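Local coordinates for Glp_546_48378_50642 (Giardia intestinalis, PDB 2QVW), which cleaves double-stranded RNA in the RNA interference pathway, producing 21 to 23 base-pair small interfering RNAs with the help of bound divalent metal ions, at residues A[599-604]-A[631-636]; A[565-570]-A[730-735]; A[505-510]-A[533-538]; A[615-620]-A[699-704]. All coordinates share one frame; numbering follows the deposited sequence.

Contact 1: A[599-604]-A[631-636]; sequences EKILAY and IPFLIR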
loop_
_atom_site.group_PDB
_atom_site.type_symbol
_atom_site.label_atom_id
_atom_site.label_comp_id
_atom_site.label_asym_id
_atom_site.label_seq_id
_atom_site.Cartn_x
_atom_site.Cartn_y
_atom_site.Cartn_z
ATOM N N GLU A 599 -18.507 -34.522 -1.934
ATOM C CA GLU A 599 -19.457 -35.554 -1.548
ATOM C C GLU A 599 -18.841 -36.944 -1.631
ATOM O O GLU A 599 -18.966 -37.739 -0.695
ATOM C CB GLU A 599 -20.687 -35.480 -2.448
ATOM C CG GLU A 599 -21.261 -34.083 -2.565
ATOM C CD GLU A 599 -22.456 -34.022 -3.500
ATOM O OE1 GLU A 599 -22.361 -34.580 -4.616
ATOM O OE2 GLU A 599 -23.486 -33.412 -3.129
ATOM N N LYS A 600 -18.181 -37.237 -2.750
ATOM C CA LYS A 600 -17.554 -38.537 -2.937
ATOM C C LYS A 600 -16.623 -38.839 -1.781
ATOM O O LYS A 600 -16.377 -40.002 -1.466
ATOM C CB LYS A 600 -16.777 -38.570 -4.254
ATOM C CG LYS A 600 -17.659 -38.407 -5.481
ATOM C CD LYS A 600 -16.861 -38.449 -6.777
ATOM C CE LYS A 600 -17.754 -38.133 -7.975
ATOM N NZ LYS A 600 -16.985 -37.967 -9.241
ATOM N N ILE A 601 -16.118 -37.782 -1.146
ATOM C CA ILE A 601 -15.205 -37.926 -0.020
ATOM C C ILE A 601 -16.005 -38.178 1.243
ATOM O O ILE A 601 -15.488 -38.732 2.203
ATOM C CB ILE A 601 -14.310 -36.671 0.157
ATOM C CG1 ILE A 601 -12.925 -37.085 0.660
ATOM C CG2 ILE A 601 -14.938 -35.704 1.150
ATOM C CD1 ILE A 601 -11.939 -35.935 0.762
ATOM N N LEU A 602 -17.267 -37.767 1.241
ATOM C CA LEU A 602 -18.128 -38.013 2.385
ATOM C C LEU A 602 -18.744 -39.375 2.164
ATOM O O LEU A 602 -19.115 -40.075 3.107
ATOM C CB LEU A 602 -19.242 -36.982 2.472
ATOM C CG LEU A 602 -18.897 -35.656 3.137
ATOM C CD1 LEU A 602 -20.189 -35.006 3.645
ATOM C CD2 LEU A 602 -17.947 -35.893 4.302
ATOM N N ALA A 603 -18.845 -39.732 0.889
ATOM C CA ALA A 603 -19.412 -41.003 0.482
ATOM C C ALA A 603 -18.449 -42.113 0.819
ATOM O O ALA A 603 -18.752 -43.281 0.597
ATOM C CB ALA A 603 -19.700 -40.999 -0.999
ATOM N N TYR A 604 -17.275 -41.758 1.333
ATOM C CA TYR A 604 -16.329 -42.789 1.718
ATOM C C TYR A 604 -16.855 -43.362 3.034
ATOM O O TYR A 604 -17.521 -42.668 3.805
ATOM C CB TYR A 604 -14.912 -42.240 1.921
ATOM C CG TYR A 604 -13.943 -43.360 2.224
ATOM C CD1 TYR A 604 -13.411 -44.141 1.198
ATOM C CD2 TYR A 604 -13.659 -43.727 3.544
ATOM C CE1 TYR A 604 -12.630 -45.263 1.478
ATOM C CE2 TYR A 604 -12.883 -44.850 3.834
ATOM C CZ TYR A 604 -12.374 -45.613 2.799
ATOM O OH TYR A 604 -11.625 -46.735 3.081
ATOM N N ILE A 631 -17.847 -29.673 10.035
ATOM C CA ILE A 631 -17.219 -30.727 10.821
ATOM C C ILE A 631 -16.995 -32.076 10.132
ATOM O O ILE A 631 -15.863 -32.549 10.009
ATOM C CB ILE A 631 -18.037 -30.974 12.102
ATOM C CG1 ILE A 631 -18.281 -29.649 12.831
ATOM C CG2 ILE A 631 -17.285 -31.894 13.025
ATOM C CD1 ILE A 631 -17.024 -28.907 13.170
ATOM N N PRO A 632 -18.076 -32.715 9.676
ATOM C CA PRO A 632 -17.924 -34.013 9.016
ATOM C C PRO A 632 -16.796 -34.076 7.992
ATOM O O PRO A 632 -16.010 -35.017 7.992
ATOM C CB PRO A 632 -19.304 -34.239 8.393
ATOM C CG PRO A 632 -19.796 -32.844 8.138
ATOM C CD PRO A 632 -19.419 -32.164 9.423
ATOM N N PHE A 633 -16.717 -33.068 7.132
ATOM C CA PHE A 633 -15.692 -33.026 6.094
ATOM C C PHE A 633 -14.308 -32.831 6.689
ATOM O O PHE A 633 -13.321 -33.414 6.221
ATOM C CB PHE A 633 -15.998 -31.901 5.101
ATOM C CG PHE A 633 -14.981 -31.769 4.002
ATOM C CD1 PHE A 633 -14.648 -32.858 3.203
ATOM C CD2 PHE A 633 -14.368 -30.545 3.753
ATOM C CE1 PHE A 633 -13.722 -32.725 2.176
ATOM C CE2 PHE A 633 -13.435 -30.404 2.724
ATOM C CZ PHE A 633 -13.116 -31.496 1.936
ATOM N N LEU A 634 -14.247 -32.003 7.725
ATOM C CA LEU A 634 -12.990 -31.716 8.409
ATOM C C LEU A 634 -12.393 -33.012 8.945
ATOM O O LEU A 634 -11.216 -33.310 8.719
ATOM C CB LEU A 634 -13.238 -30.727 9.557
ATOM C CG LEU A 634 -12.077 -30.384 10.490
ATOM C CD1 LEU A 634 -10.836 -30.079 9.674
ATOM C CD2 LEU A 634 -12.459 -29.193 11.364
ATOM N N ILE A 635 -13.231 -33.784 9.636
ATOM C CA ILE A 635 -12.821 -35.057 10.225
ATOM C C ILE A 635 -12.181 -35.951 9.169
ATOM O O ILE A 635 -11.152 -36.578 9.402
ATOM C CB ILE A 635 -14.034 -35.814 10.839
ATOM C CG1 ILE A 635 -14.960 -34.835 11.580
ATOM C CG2 ILE A 635 -13.532 -36.902 11.789
ATOM C CD1 ILE A 635 -14.310 -34.135 12.763
ATOM N N ARG A 636 -12.812 -36.015 8.006
ATOM C CA ARG A 636 -12.283 -36.819 6.927
ATOM C C ARG A 636 -10.858 -36.365 6.668
ATOM O O ARG A 636 -9.915 -37.164 6.753
ATOM C CB ARG A 636 -13.113 -36.617 5.665
ATOM C CG ARG A 636 -14.508 -37.202 5.717
ATOM C CD ARG A 636 -14.497 -38.735 5.704
ATOM N NE ARG A 636 -15.850 -39.271 5.526
ATOM C CZ ARG A 636 -16.184 -40.554 5.664
ATOM N NH1 ARG A 636 -15.260 -41.455 5.985
ATOM N NH2 ARG A 636 -17.446 -40.935 5.481
#
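Arg636 reaches across to the place where helix 591-602 runs out into a loop, and its guanidinium lies among the last backbone carbonyls. NH2 gives Leu602 O a weak hydrogen bond of 3.0 Å, well bent at 124°. Tyr604 meets the same group from another direction: its CB sits over one guanidinium face, offset toward the rim, while NH1 lies at the ring edge, 3.7 Å from Tyr604 CD2, with the two planes nearly perpendicular. Carbonyls at the C-terminal end of a helix carry partial negative charge, so this position probably suits the arginine's positive charge. Its aliphatic part is also used, since Leu602 CD2 rests 3.9 Å from Arg636 CG. The chain bends at chi2 (-70°), then runs extended to the guanidinium. One turn earlier on the same helix, Phe633 offers a ring edge to Ile601: CG2 approaches near the ring plane beside CE1 and CD1, and the two side chains cross at about a right angle. With CG anti to the backbone N (chi1 179°), the phenylalanine ring extends toward helix 591-602, where Tyr598 meets it too. Pro564 of strand 562-564 touches both Ile601 and Phe633; Phe633 and Leu634 pack on Ala734 of helix 718-735, and Ile635 on Ala615 and Ser619 of helix 611-620.

Contact 2: A[565-570]-A[730-735]; sequences VLYIYH and AILLAC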
loop_
_atom_site.group_PDB
_atom_site.type_symbol
_atom_site.label_atom_id
_atom_site.label_comp_id
_atom_site.label_asym_id
_atom_site.label_seq_id
_atom_site.Cartn_x
_atom_site.Cartn_y
_atom_site.Cartn_z
ATOM N N VAL A 565 -10.240 -28.814 -3.290
ATOM C CA VAL A 565 -9.785 -27.515 -2.807
ATOM C C VAL A 565 -10.917 -26.525 -3.063
ATOM O O VAL A 565 -11.184 -26.151 -4.204
ATOM C CB VAL A 565 -8.526 -27.059 -3.563
ATOM C CG1 VAL A 565 -8.201 -25.622 -3.223
ATOM C CG2 VAL A 565 -7.363 -27.972 -3.210
ATOM N N LEU A 566 -11.580 -26.106 -1.993
ATOM C CA LEU A 566 -12.711 -25.186 -2.094
ATOM C C LEU A 566 -12.814 -24.231 -0.900
ATOM O O LEU A 566 -13.873 -23.679 -0.628
ATOM C CB LEU A 566 -13.994 -26.008 -2.212
ATOM C CG LEU A 566 -14.149 -27.112 -1.157
ATOM C CD1 LEU A 566 -14.567 -26.522 0.180
ATOM C CD2 LEU A 566 -15.176 -28.103 -1.624
ATOM N N TYR A 567 -11.704 -24.061 -0.192
ATOM C CA TYR A 567 -11.639 -23.185 0.970
ATOM C C TYR A 567 -11.936 -21.764 0.553
ATOM O O TYR A 567 -11.956 -20.860 1.380
ATOM C CB TYR A 567 -10.245 -23.242 1.597
ATOM C CG TYR A 567 -9.145 -22.839 0.641
ATOM C CD1 TYR A 567 -8.922 -21.500 0.327
ATOM C CD2 TYR A 567 -8.354 -23.805 0.013
ATOM C CE1 TYR A 567 -7.938 -21.131 -0.595
ATOM C CE2 TYR A 567 -7.374 -23.450 -0.906
ATOM C CZ TYR A 567 -7.171 -22.114 -1.211
ATOM O OH TYR A 567 -6.227 -21.775 -2.156
ATOM N N ILE A 568 -12.151 -21.580 -0.740
ATOM C CA ILE A 568 -12.430 -20.273 -1.285
ATOM C C ILE A 568 -13.923 -19.933 -1.271
ATOM O O ILE A 568 -14.303 -18.766 -1.348
ATOM C CB ILE A 568 -11.848 -20.187 -2.702
ATOM C CG1 ILE A 568 -12.629 -19.182 -3.542
ATOM C CG2 ILE A 568 -11.824 -21.570 -3.323
ATOM C CD1 ILE A 568 -12.050 -18.982 -4.894
ATOM N N TYR A 569 -14.772 -20.950 -1.158
ATOM C CA TYR A 569 -16.222 -20.747 -1.114
ATOM C C TYR A 569 -16.653 -20.356 0.289
ATOM O O TYR A 569 -17.818 -20.060 0.528
ATOM C CB TYR A 569 -16.948 -22.028 -1.526
ATOM C CG TYR A 569 -16.902 -22.324 -3.009
ATOM C CD1 TYR A 569 -17.764 -21.677 -3.901
ATOM C CD2 TYR A 569 -15.993 -23.244 -3.526
ATOM C CE1 TYR A 569 -17.720 -21.944 -5.270
ATOM C CE2 TYR A 569 -15.944 -23.514 -4.888
ATOM C CZ TYR A 569 -16.805 -22.862 -5.753
ATOM O OH TYR A 569 -16.728 -23.117 -7.101
ATOM N N HIS A 570 -15.703 -20.377 1.220
ATOM C CA HIS A 570 -15.957 -20.014 2.616
ATOM C C HIS A 570 -15.674 -18.526 2.848
ATOM O O HIS A 570 -16.097 -17.948 3.851
ATOM C CB HIS A 570 -15.073 -20.842 3.556
ATOM C CG HIS A 570 -15.606 -22.206 3.861
ATOM N ND1 HIS A 570 -16.817 -22.408 4.486
ATOM C CD2 HIS A 570 -15.083 -23.438 3.649
ATOM C CE1 HIS A 570 -17.018 -23.705 4.645
ATOM N NE2 HIS A 570 -15.981 -24.353 4.146
ATOM N N ALA A 730 -5.674 -29.392 6.618
ATOM C CA ALA A 730 -7.003 -29.969 6.817
ATOM C C ALA A 730 -8.033 -28.926 7.261
ATOM O O ALA A 730 -9.201 -28.987 6.881
ATOM C CB ALA A 730 -6.928 -31.089 7.838
ATOM N N ILE A 731 -7.599 -27.967 8.067
ATOM C CA ILE A 731 -8.494 -26.921 8.536
ATOM C C ILE A 731 -8.823 -25.975 7.391
ATOM O O ILE A 731 -9.986 -25.705 7.125
ATOM C CB ILE A 731 -7.867 -26.104 9.682
ATOM C CG1 ILE A 731 -7.725 -26.970 10.934
ATOM C CG2 ILE A 731 -8.709 -24.873 9.955
ATOM C CD1 ILE A 731 -6.668 -28.030 10.826
ATOM N N LEU A 732 -7.789 -25.466 6.731
ATOM C CA LEU A 732 -7.961 -24.562 5.606
ATOM C C LEU A 732 -8.908 -25.193 4.586
ATOM O O LEU A 732 -9.959 -24.635 4.253
ATOM C CB LEU A 732 -6.601 -24.295 4.969
ATOM C CG LEU A 732 -6.559 -23.956 3.486
ATOM C CD1 LEU A 732 -7.094 -22.552 3.253
ATOM C CD2 LEU A 732 -5.128 -24.079 3.002
ATOM N N LEU A 733 -8.525 -26.374 4.117
ATOM C CA LEU A 733 -9.282 -27.133 3.132
ATOM C C LEU A 733 -10.758 -27.340 3.455
ATOM O O LEU A 733 -11.606 -27.254 2.573
ATOM C CB LEU A 733 -8.608 -28.486 2.938
ATOM C CG LEU A 733 -7.312 -28.428 2.136
ATOM C CD1 LEU A 733 -6.493 -29.682 2.360
ATOM C CD2 LEU A 733 -7.655 -28.269 0.676
ATOM N N ALA A 734 -11.054 -27.615 4.722
ATOM C CA ALA A 734 -12.422 -27.867 5.156
ATOM C C ALA A 734 -13.148 -26.682 5.798
ATOM O O ALA A 734 -14.325 -26.458 5.522
ATOM C CB ALA A 734 -12.436 -29.041 6.107
ATOM N N CYS A 735 -12.456 -25.929 6.650
ATOM C CA CYS A 735 -13.063 -24.787 7.332
ATOM C C CYS A 735 -12.836 -23.422 6.707
ATOM O O CYS A 735 -13.389 -22.429 7.177
ATOM C CB CYS A 735 -12.590 -24.734 8.780
ATOM S SG CYS A 735 -13.069 -26.167 9.703
#
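Tyr567 overlaps Leu732 with one face of its ring: methyl CD1 lies 3.7 Å from the ring centroid, 26° off the normal, a CH-pi contact displaced toward the CG side. The tyrosine ring reaches that methyl from the crowded position between backbone N and carbonyl carbon (chi1 59°), and Leu732 crosses it at a slant. Next to this pair, Val565 CG2 meets Leu733 CD2 at 3.9 Å, and Leu566 CD1 lies 3.9 Å from Leu733 O. Leu566 to Tyr569 form a type I beta turn, closed by Tyr569 N to Leu566 O at 2.9 Å; Tyr567 stands within it and His570 follows directly after. The facing helix, 718-735, belongs to the second RNase III domain and carries the manganese ligands Asp722 and Glu725 further back; the side chain of Leu732 is about 10 Å from that of Glu725. Tyr567 also touches Phe347 and Ala351 of helix 330-356, in the first RNase III domain, so the turn is packed between elements of both domains. His570 reaches the last turn of helix 718-735, where NE2 gives a weak hydrogen bond to Ala734 O (3.0 Å, 122°) and one imidazole face lies against the carbonyl group of Cys735.

Contact 3: A[505-510]-A[533-538]; sequences DWYRLG and THLARG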
loop_
_atom_site.group_PDB
_atom_site.type_symbol
_atom_site.label_atom_id
_atom_site.label_comp_id
_atom_site.label_asym_id
_atom_site.label_seq_id
_atom_site.Cartn_x
_atom_site.Cartn_y
_atom_site.Cartn_z
ATOM N N ASP A 505 -15.578 -26.039 -21.276
ATOM C CA ASP A 505 -15.928 -25.425 -20.006
ATOM C C ASP A 505 -14.728 -24.660 -19.464
ATOM O O ASP A 505 -14.875 -23.601 -18.852
ATOM C CB ASP A 505 -16.371 -26.496 -19.017
ATOM C CG ASP A 505 -17.598 -27.242 -19.490
ATOM O OD1 ASP A 505 -18.620 -26.580 -19.771
ATOM O OD2 ASP A 505 -17.544 -28.487 -19.585
ATOM N N TRP A 506 -13.536 -25.202 -19.697
ATOM C CA TRP A 506 -12.296 -24.563 -19.260
ATOM C C TRP A 506 -12.053 -23.329 -20.110
ATOM O O TRP A 506 -11.541 -22.314 -19.639
ATOM C CB TRP A 506 -11.119 -25.518 -19.439
ATOM C CG TRP A 506 -11.209 -26.722 -18.589
ATOM C CD1 TRP A 506 -11.053 -28.008 -18.985
ATOM C CD2 TRP A 506 -11.518 -26.759 -17.198
ATOM N NE1 TRP A 506 -11.255 -28.855 -17.928
ATOM C CE2 TRP A 506 -11.543 -28.112 -16.815
ATOM C CE3 TRP A 506 -11.780 -25.781 -16.234
ATOM C CZ2 TRP A 506 -11.822 -28.515 -15.507
ATOM C CZ3 TRP A 506 -12.059 -26.181 -14.931
ATOM C CH2 TRP A 506 -12.078 -27.538 -14.581
ATOM N N TYR A 507 -12.411 -23.436 -21.382
ATOM C CA TYR A 507 -12.248 -22.329 -22.296
ATOM C C TYR A 507 -13.199 -21.201 -21.928
ATOM O O TYR A 507 -12.758 -20.103 -21.589
ATOM C CB TYR A 507 -12.530 -22.778 -23.716
ATOM C CG TYR A 507 -12.304 -21.686 -24.716
ATOM C CD1 TYR A 507 -11.010 -21.311 -25.086
ATOM C CD2 TYR A 507 -13.383 -21.008 -25.286
ATOM C CE1 TYR A 507 -10.795 -20.289 -26.003
ATOM C CE2 TYR A 507 -13.181 -19.980 -26.206
ATOM C CZ TYR A 507 -11.888 -19.629 -26.561
ATOM O OH TYR A 507 -11.691 -18.625 -27.479
ATOM N N ARG A 508 -14.503 -21.477 -21.989
ATOM C CA ARG A 508 -15.508 -20.466 -21.664
ATOM C C ARG A 508 -15.224 -19.816 -20.318
ATOM O O ARG A 508 -15.701 -18.717 -20.036
ATOM C CB ARG A 508 -16.928 -21.066 -21.683
ATOM C CG ARG A 508 -17.556 -21.140 -23.080
ATOM C CD ARG A 508 -19.075 -21.408 -23.071
ATOM N NE ARG A 508 -19.430 -22.763 -22.645
ATOM C CZ ARG A 508 -19.539 -23.161 -21.373
ATOM N NH1 ARG A 508 -19.328 -22.305 -20.373
ATOM N NH2 ARG A 508 -19.858 -24.424 -21.097
ATOM N N LEU A 509 -14.443 -20.496 -19.490
ATOM C CA LEU A 509 -14.089 -19.955 -18.193
ATOM C C LEU A 509 -12.838 -19.096 -18.348
ATOM O O LEU A 509 -12.751 -18.004 -17.790
ATOM C CB LEU A 509 -13.826 -21.080 -17.188
ATOM C CG LEU A 509 -13.207 -20.662 -15.839
ATOM C CD1 LEU A 509 -14.077 -19.607 -15.181
ATOM C CD2 LEU A 509 -13.047 -21.876 -14.925
ATOM N N GLY A 510 -11.867 -19.591 -19.109
ATOM C CA GLY A 510 -10.647 -18.836 -19.308
ATOM C C GLY A 510 -10.957 -17.559 -20.053
ATOM O O GLY A 510 -10.437 -16.494 -19.749
ATOM N N THR A 533 -4.143 -20.599 -24.009
ATOM C CA THR A 533 -4.024 -19.802 -22.783
ATOM C C THR A 533 -5.317 -19.760 -21.972
ATOM O O THR A 533 -5.293 -19.958 -20.758
ATOM C CB THR A 533 -3.599 -18.346 -23.079
ATOM O OG1 THR A 533 -2.307 -18.326 -23.694
ATOM C CG2 THR A 533 -3.542 -17.549 -21.794
ATOM N N HIS A 534 -6.441 -19.514 -22.647
ATOM C CA HIS A 534 -7.741 -19.443 -21.983
ATOM C C HIS A 534 -8.065 -20.724 -21.251
ATOM O O HIS A 534 -8.839 -20.717 -20.299
ATOM C CB HIS A 534 -8.851 -19.146 -22.990
ATOM C CG HIS A 534 -8.777 -17.771 -23.573
ATOM N ND1 HIS A 534 -8.817 -16.635 -22.796
ATOM C CD2 HIS A 534 -8.667 -17.349 -24.855
ATOM C CE1 HIS A 534 -8.736 -15.573 -23.576
ATOM N NE2 HIS A 534 -8.643 -15.979 -24.830
ATOM N N LEU A 535 -7.496 -21.827 -21.715
ATOM C CA LEU A 535 -7.717 -23.099 -21.057
ATOM C C LEU A 535 -6.834 -23.073 -19.825
ATOM O O LEU A 535 -7.287 -23.352 -18.711
ATOM C CB LEU A 535 -7.306 -24.261 -21.963
ATOM C CG LEU A 535 -8.118 -24.493 -23.229
ATOM C CD1 LEU A 535 -7.527 -25.657 -23.960
ATOM C CD2 LEU A 535 -9.572 -24.763 -22.890
ATOM N N ALA A 536 -5.568 -22.720 -20.042
ATOM C CA ALA A 536 -4.578 -22.639 -18.978
ATOM C C ALA A 536 -5.153 -21.896 -17.790
ATOM O O ALA A 536 -5.235 -22.444 -16.697
ATOM C CB ALA A 536 -3.332 -21.937 -19.485
ATOM N N ARG A 537 -5.555 -20.648 -18.012
ATOM C CA ARG A 537 -6.141 -19.826 -16.953
ATOM C C ARG A 537 -7.234 -20.635 -16.263
ATOM O O ARG A 537 -7.128 -20.963 -15.076
ATOM C CB ARG A 537 -6.744 -18.551 -17.549
ATOM C CG ARG A 537 -5.776 -17.705 -18.372
ATOM C CD ARG A 537 -5.104 -16.615 -17.549
ATOM N NE ARG A 537 -4.228 -15.758 -18.350
ATOM C CZ ARG A 537 -4.609 -15.084 -19.431
ATOM N NH1 ARG A 537 -5.860 -15.165 -19.858
ATOM N NH2 ARG A 537 -3.740 -14.319 -20.076
ATOM N N GLY A 538 -8.271 -20.966 -17.032
ATOM C CA GLY A 538 -9.390 -21.743 -16.534
ATOM C C GLY A 538 -9.003 -22.995 -15.774
ATOM O O GLY A 538 -9.575 -23.281 -14.736
#
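Tyr507, with CG anti to its backbone N (chi1 -177°), and His534, with CG beside its backbone N and anti to the carbonyl carbon, direct their rings into one corner between helix 500-516 and helix 528-542. This is orthogonal helix packing: the two segments cross at 91° and their axes come within 7.0 Å. Gly510 and Gly538 lie at the crossing, where the missing side chains let the backbones close up, with Gly510 CA 3.9 Å from Gly538 N. Gly510 CA is modelled very near His534 O as well, but that approach is doubtful. In the corner the tyrosine and histidine rings have centroids 5.5 Å apart and planes almost perpendicular, in a slanted pairing, while Tyr507 CD1 touches His534 CB. The imidazole turns an edge to the other helix, and ND1 gives Gly510 O a long, weak hydrogen bond of 3.5 Å at 147°; the same carbonyl is also bound by Ser514 OG. Nearer the root of the tyrosine, Leu535 CD2 lies at the ring edge, 3.7 Å from Tyr507 CB, and the same methyl touches Trp506 CB. Arg537 carries its polar end away from the crossing, NH2 bonding Met434 O just after helix 421-433. At the second glycine, Gly538 O has two apolar neighbours: Leu509 CD2 at 3.8 Å and, set obliquely to the indole, Trp506 CE3 at 3.7 Å.

Contact 4: A[615-620]-A[699-704]; sequences AQTVSR and PSVVSE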
loop_
_atom_site.group_PDB
_atom_site.type_symbol
_atom_site.label_atom_id
_atom_site.label_comp_id
_atom_site.label_asym_id
_atom_site.label_seq_id
_atom_site.Cartn_x
_atom_site.Cartn_y
_atom_site.Cartn_z
ATOM N N ALA A 615 -9.047 -38.242 14.954
ATOM C CA ALA A 615 -9.606 -37.267 14.039
ATOM C C ALA A 615 -10.669 -36.467 14.789
ATOM O O ALA A 615 -10.651 -35.238 14.773
ATOM C CB ALA A 615 -10.225 -37.974 12.844
ATOM N N GLN A 616 -11.587 -37.175 15.447
ATOM C CA GLN A 616 -12.665 -36.553 16.217
ATOM C C GLN A 616 -12.134 -35.619 17.297
ATOM O O GLN A 616 -12.553 -34.465 17.408
ATOM C CB GLN A 616 -13.517 -37.617 16.907
ATOM C CG GLN A 616 -14.489 -38.367 16.026
ATOM C CD GLN A 616 -15.373 -39.307 16.831
ATOM O OE1 GLN A 616 -15.875 -38.937 17.895
ATOM N NE2 GLN A 616 -15.573 -40.524 16.325
ATOM N N THR A 617 -11.216 -36.143 18.105
ATOM C CA THR A 617 -10.630 -35.394 19.206
ATOM C C THR A 617 -9.951 -34.105 18.763
ATOM O O THR A 617 -10.038 -33.092 19.445
ATOM C CB THR A 617 -9.626 -36.267 19.981
ATOM O OG1 THR A 617 -8.621 -36.747 19.084
ATOM C CG2 THR A 617 -10.338 -37.462 20.616
ATOM N N VAL A 618 -9.279 -34.139 17.621
ATOM C CA VAL A 618 -8.608 -32.950 17.107
ATOM C C VAL A 618 -9.635 -31.886 16.739
ATOM O O VAL A 618 -9.399 -30.699 16.910
ATOM C CB VAL A 618 -7.769 -33.273 15.849
ATOM C CG1 VAL A 618 -7.113 -32.006 15.317
ATOM C CG2 VAL A 618 -6.717 -34.305 16.183
ATOM N N SER A 619 -10.776 -32.330 16.230
ATOM C CA SER A 619 -11.854 -31.438 15.834
ATOM C C SER A 619 -12.276 -30.461 16.920
ATOM O O SER A 619 -12.429 -29.268 16.673
ATOM C CB SER A 619 -13.075 -32.248 15.420
ATOM O OG SER A 619 -14.246 -31.479 15.606
ATOM N N ARG A 620 -12.478 -30.969 18.125
ATOM C CA ARG A 620 -12.906 -30.127 19.228
ATOM C C ARG A 620 -11.746 -29.441 19.953
ATOM O O ARG A 620 -11.955 -28.542 20.771
ATOM C CB ARG A 620 -13.725 -30.971 20.207
ATOM C CG ARG A 620 -14.870 -31.749 19.534
ATOM C CD ARG A 620 -15.694 -32.532 20.548
ATOM N NE ARG A 620 -15.581 -33.981 20.383
ATOM C CZ ARG A 620 -14.437 -34.659 20.427
ATOM N NH1 ARG A 620 -13.291 -34.023 20.627
ATOM N NH2 ARG A 620 -14.440 -35.979 20.283
ATOM N N PRO A 699 -4.672 -33.897 23.147
ATOM C CA PRO A 699 -4.890 -35.018 24.059
ATOM C C PRO A 699 -4.253 -36.276 23.485
ATOM O O PRO A 699 -4.600 -36.718 22.392
ATOM C CB PRO A 699 -6.413 -35.106 24.145
ATOM C CG PRO A 699 -6.874 -34.482 22.849
ATOM C CD PRO A 699 -5.949 -33.311 22.712
ATOM N N SER A 700 -3.300 -36.818 24.233
ATOM C CA SER A 700 -2.549 -38.020 23.872
ATOM C C SER A 700 -3.092 -38.909 22.748
ATOM O O SER A 700 -2.310 -39.432 21.953
ATOM C CB SER A 700 -2.323 -38.862 25.128
ATOM O OG SER A 700 -3.501 -38.918 25.916
ATOM N N VAL A 701 -4.411 -39.093 22.680
ATOM C CA VAL A 701 -5.007 -39.922 21.628
ATOM C C VAL A 701 -4.280 -39.676 20.307
ATOM O O VAL A 701 -4.060 -40.597 19.523
ATOM C CB VAL A 701 -6.504 -39.598 21.414
ATOM C CG1 VAL A 701 -7.120 -40.603 20.459
ATOM C CG2 VAL A 701 -7.237 -39.607 22.742
ATOM N N VAL A 702 -3.906 -38.421 20.074
ATOM C CA VAL A 702 -3.192 -38.023 18.867
ATOM C C VAL A 702 -1.785 -38.606 18.865
ATOM O O VAL A 702 -1.419 -39.374 17.982
ATOM C CB VAL A 702 -3.083 -36.494 18.787
ATOM C CG1 VAL A 702 -2.330 -36.080 17.521
ATOM C CG2 VAL A 702 -4.473 -35.885 18.824
ATOM N N SER A 703 -0.998 -38.221 19.860
ATOM C CA SER A 703 0.368 -38.701 19.988
ATOM C C SER A 703 0.387 -40.215 19.838
ATOM O O SER A 703 1.302 -40.782 19.249
ATOM C CB SER A 703 0.932 -38.319 21.363
ATOM O OG SER A 703 0.742 -36.943 21.661
ATOM N N GLU A 704 -0.642 -40.858 20.381
ATOM C CA GLU A 704 -0.774 -42.311 20.352
ATOM C C GLU A 704 -0.908 -42.890 18.946
ATOM O O GLU A 704 -0.222 -43.851 18.594
ATOM C CB GLU A 704 -1.979 -42.729 21.191
ATOM C CG GLU A 704 -1.902 -42.288 22.645
ATOM C CD GLU A 704 -3.155 -42.639 23.435
ATOM O OE1 GLU A 704 -3.515 -43.834 23.502
ATOM O OE2 GLU A 704 -3.784 -41.715 23.995
#
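Thr617 points its CB toward Pro699 and the start of helix 701-709, where the first neighbour is the proline ring: CB lies 4.4 Å from Pro699 CG. From CB one branch, methyl CG2, extends to Val701 and comes 4.3 Å from its CG2. The other branch, OG1, sits between the backbone N and the carbonyl carbon (chi1 57°), and is hydrogen-bonded back into its own helix, to Ala614 O. With its polar need met there, OG1 faces Val701 and Val702 as a plain packing surface, 4.2 Å from Val701 CB and also from Val702 CG2. One residue on, Val618 continues the apolar seam. Its CG2 meets Val702 CG2 at 3.8 Å, the two valines crossing at about a right angle. Both have CG1 anti to the backbone N, which places each CG2 beside that N and facing the other. The contact is purely van der Waals and small, 166 Å² in all. The join therefore fastens the flank of helix 611-620 to the start of helix 701-709, within the helical RNase III fold. Val618 also touches Phe698. Helix 631-642 packs along helix 611-620, Leu638 on Val618 and Ile635 on Ala615.

How the contacts relate
Contacts 2 and 3 are buried, whereas contacts 1 and 4 are only partly so. Helix 631-642 ties three of them together: Phe633 and Leu634 of contact 1 pack on Ala734 of contact 2, and Ile635 packs on Ala615 and Ser619 of contact 4. Contact 3 stands apart, about 9 Å from contact 2 at the nearest atoms, and joins two other helices. Chemistry follows place. Contact 1 sets a guanidinium on helix-end carbonyls, contact 2 seats aromatic side chains of a turn against a helix, contact 3 relies on glycines for close crossing, and contact 4 has no polar bond between its segments.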